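PDB 5YVD: Nsp15 from Middle East respiratory syndrome-related coronavirus, which probably cleaves viral RNA on the 3' side of uridylates, acting as a hexameric endoribonuclease of the EndoU family during coronavirus infection. Local coordinates for residues E230-Y234 with G243-L247. Sequence-based numbering, arbitrary orientation.
Sequences EHVVY and GGLHL
The carbonyls of His-231 and Val-232, in the short helix 229-234, receive successive amides of the loop 243-247. Leu-245 N donates to His-231 O at 3.2 Å, in the carbonyl plane, and His-246 N donates to Val-232 O at 3.1 Å, approaching almost head-on with a C=O...N angle of 168°. A third, weaker polar contact joins the same carbonyl of His-231 to Gly-244: CA and O are 3.2 Å apart, with a C-H...O angle of 161°. The loop backbone thus follows the end of the helix closely, and Gly-244, at positive phi, brings its bare CA against it.

One face of the His-231 ring looks onto the Gly-243–Gly-244 peptide, the two planes well short of parallel. With CG anti to the backbone N (chi1 -171°), the imidazole swings toward the loop, and this face meets Gly-243 C, 3.9 Å above the ring plane and offset toward the rim. His-231 NE2 comes within 3.3 Å of Gly-244 N, but the angle is too poor for a hydrogen bond, and the ring rests on the peptide by van der Waals contact.

Two leucines add side-chain contacts. Leu-245 CD1 lies 3.3 Å from Val-233 O and also touches the carbonyl oxygen of Tyr-234. Val-233 and Leu-247 run side by side, pointing the same way, with CG1 and CD2 4.2 Å apart.

Gly-244 O and His-246 ND1 bond to strand 285-291, through Lys-286 NZ and Ser-290 O, while His-246 NE2 hydrogen-bonds to a glycerol, probably from the crystallisation liquor. Two histidines and a lysine gathered here are consistent with the EndoU catalytic centre. Behind it, Val-232, Val-233 and Leu-247 pack on Phe-299 of helix 296-304, Tyr-234 meets helices 205-212 and 215-221, and Leu-247 occupies the N-cap position of helix 248-255.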
loop_
_atom_site.group_PDB
_atom_site.type_symbol
_atom_site.label_atom_id
_atom_site.label_comp_id
_atom_site.label_asym_id
_atom_site.label_seq_id
_atom_site.Cartn_x
_atom_site.Cartn_y
_atom_site.Cartn_z
ATOM N N GLU A 230 25.704 15.564 40.790
ATOM C CA GLU A 230 26.394 14.428 40.200
ATOM C C GLU A 230 25.336 13.480 39.644
ATOM O O GLU A 230 25.335 13.161 38.447
ATOM C CB GLU A 230 27.285 13.752 41.268
ATOM C CG GLU A 230 28.755 13.490 40.923
ATOM C CD GLU A 230 29.452 14.642 40.226
ATOM O OE1 GLU A 230 30.216 15.360 40.893
ATOM O OE2 GLU A 230 29.242 14.803 38.998
ATOM N N HIS A 231 24.400 13.093 40.505
ATOM C CA HIS A 231 23.299 12.197 40.115
ATOM C C HIS A 231 22.316 12.876 39.150
ATOM O O HIS A 231 22.059 12.374 38.051
ATOM C CB HIS A 231 22.538 11.716 41.363
ATOM C CG HIS A 231 21.541 10.631 41.093
ATOM N ND1 HIS A 231 21.874 9.294 41.091
ATOM C CD2 HIS A 231 20.221 10.685 40.827
ATOM C CE1 HIS A 231 20.802 8.567 40.832
ATOM N NE2 HIS A 231 19.783 9.390 40.672
ATOM N N VAL A 232 21.811 14.034 39.545
ATOM C CA VAL A 232 20.664 14.619 38.879
ATOM C C VAL A 232 21.038 15.207 37.513
ATOM O O VAL A 232 20.402 14.923 36.501
ATOM C CB VAL A 232 19.987 15.688 39.781
ATOM C CG1 VAL A 232 18.841 16.347 39.052
ATOM C CG2 VAL A 232 19.462 15.072 41.065
ATOM N N VAL A 233 22.076 16.021 37.477
ATOM C CA VAL A 233 22.408 16.752 36.261
ATOM C C VAL A 233 23.505 16.063 35.436
ATOM O O VAL A 233 23.303 15.736 34.262
ATOM C CB VAL A 233 22.819 18.184 36.595
ATOM C CG1 VAL A 233 22.872 19.026 35.330
ATOM C CG2 VAL A 233 21.817 18.780 37.585
ATOM N N TYR A 234 24.653 15.814 36.046
ATOM C CA TYR A 234 25.760 15.178 35.324
ATOM C C TYR A 234 25.403 13.796 34.857
ATOM O O TYR A 234 25.804 13.390 33.769
ATOM C CB TYR A 234 26.986 15.125 36.185
ATOM C CG TYR A 234 27.588 16.475 36.346
ATOM C CD1 TYR A 234 28.399 17.005 35.344
ATOM C CD2 TYR A 234 27.339 17.242 37.476
ATOM C CE1 TYR A 234 28.970 18.256 35.466
ATOM C CE2 TYR A 234 27.902 18.488 37.609
ATOM C CZ TYR A 234 28.715 18.989 36.599
ATOM O OH TYR A 234 29.280 20.231 36.715
ATOM N N GLY A 243 21.653 6.362 36.199
ATOM C CA GLY A 243 21.130 7.195 37.281
ATOM C C GLY A 243 20.932 8.659 36.912
ATOM O O GLY A 243 21.768 9.262 36.260
ATOM N N GLY A 244 19.822 9.233 37.346
ATOM C CA GLY A 244 19.542 10.641 37.133
ATOM C C GLY A 244 19.507 11.074 35.676
ATOM O O GLY A 244 18.874 10.422 34.828
ATOM N N LEU A 245 20.201 12.185 35.410
ATOM C CA LEU A 245 20.285 12.812 34.099
ATOM C C LEU A 245 18.909 13.320 33.625
ATOM O O LEU A 245 18.393 12.875 32.616
ATOM C CB LEU A 245 20.932 11.864 33.086
ATOM C CG LEU A 245 21.501 12.521 31.820
ATOM C CD1 LEU A 245 22.808 13.291 32.059
ATOM C CD2 LEU A 245 21.711 11.482 30.722
ATOM N N HIS A 246 18.333 14.271 34.353
ATOM C CA HIS A 246 16.987 14.745 34.056
ATOM C C HIS A 246 16.952 16.158 33.443
ATOM O O HIS A 246 15.875 16.701 33.163
ATOM C CB HIS A 246 16.120 14.638 35.315
ATOM C CG HIS A 246 15.965 13.225 35.809
ATOM N ND1 HIS A 246 15.241 12.270 35.123
ATOM C CD2 HIS A 246 16.472 12.599 36.896
ATOM C CE1 HIS A 246 15.308 11.120 35.769
ATOM N NE2 HIS A 246 16.046 11.292 36.851
ATOM N N LEU A 247 18.125 16.736 33.185
ATOM C CA LEU A 247 18.175 18.098 32.674
ATOM C C LEU A 247 18.926 18.087 31.364
ATOM O O LEU A 247 19.951 17.438 31.262
ATOM C CB LEU A 247 18.830 19.032 33.689
ATOM C CG LEU A 247 18.637 20.518 33.375
ATOM C CD1 LEU A 247 17.219 20.944 33.718
ATOM C CD2 LEU A 247 19.651 21.403 34.102
#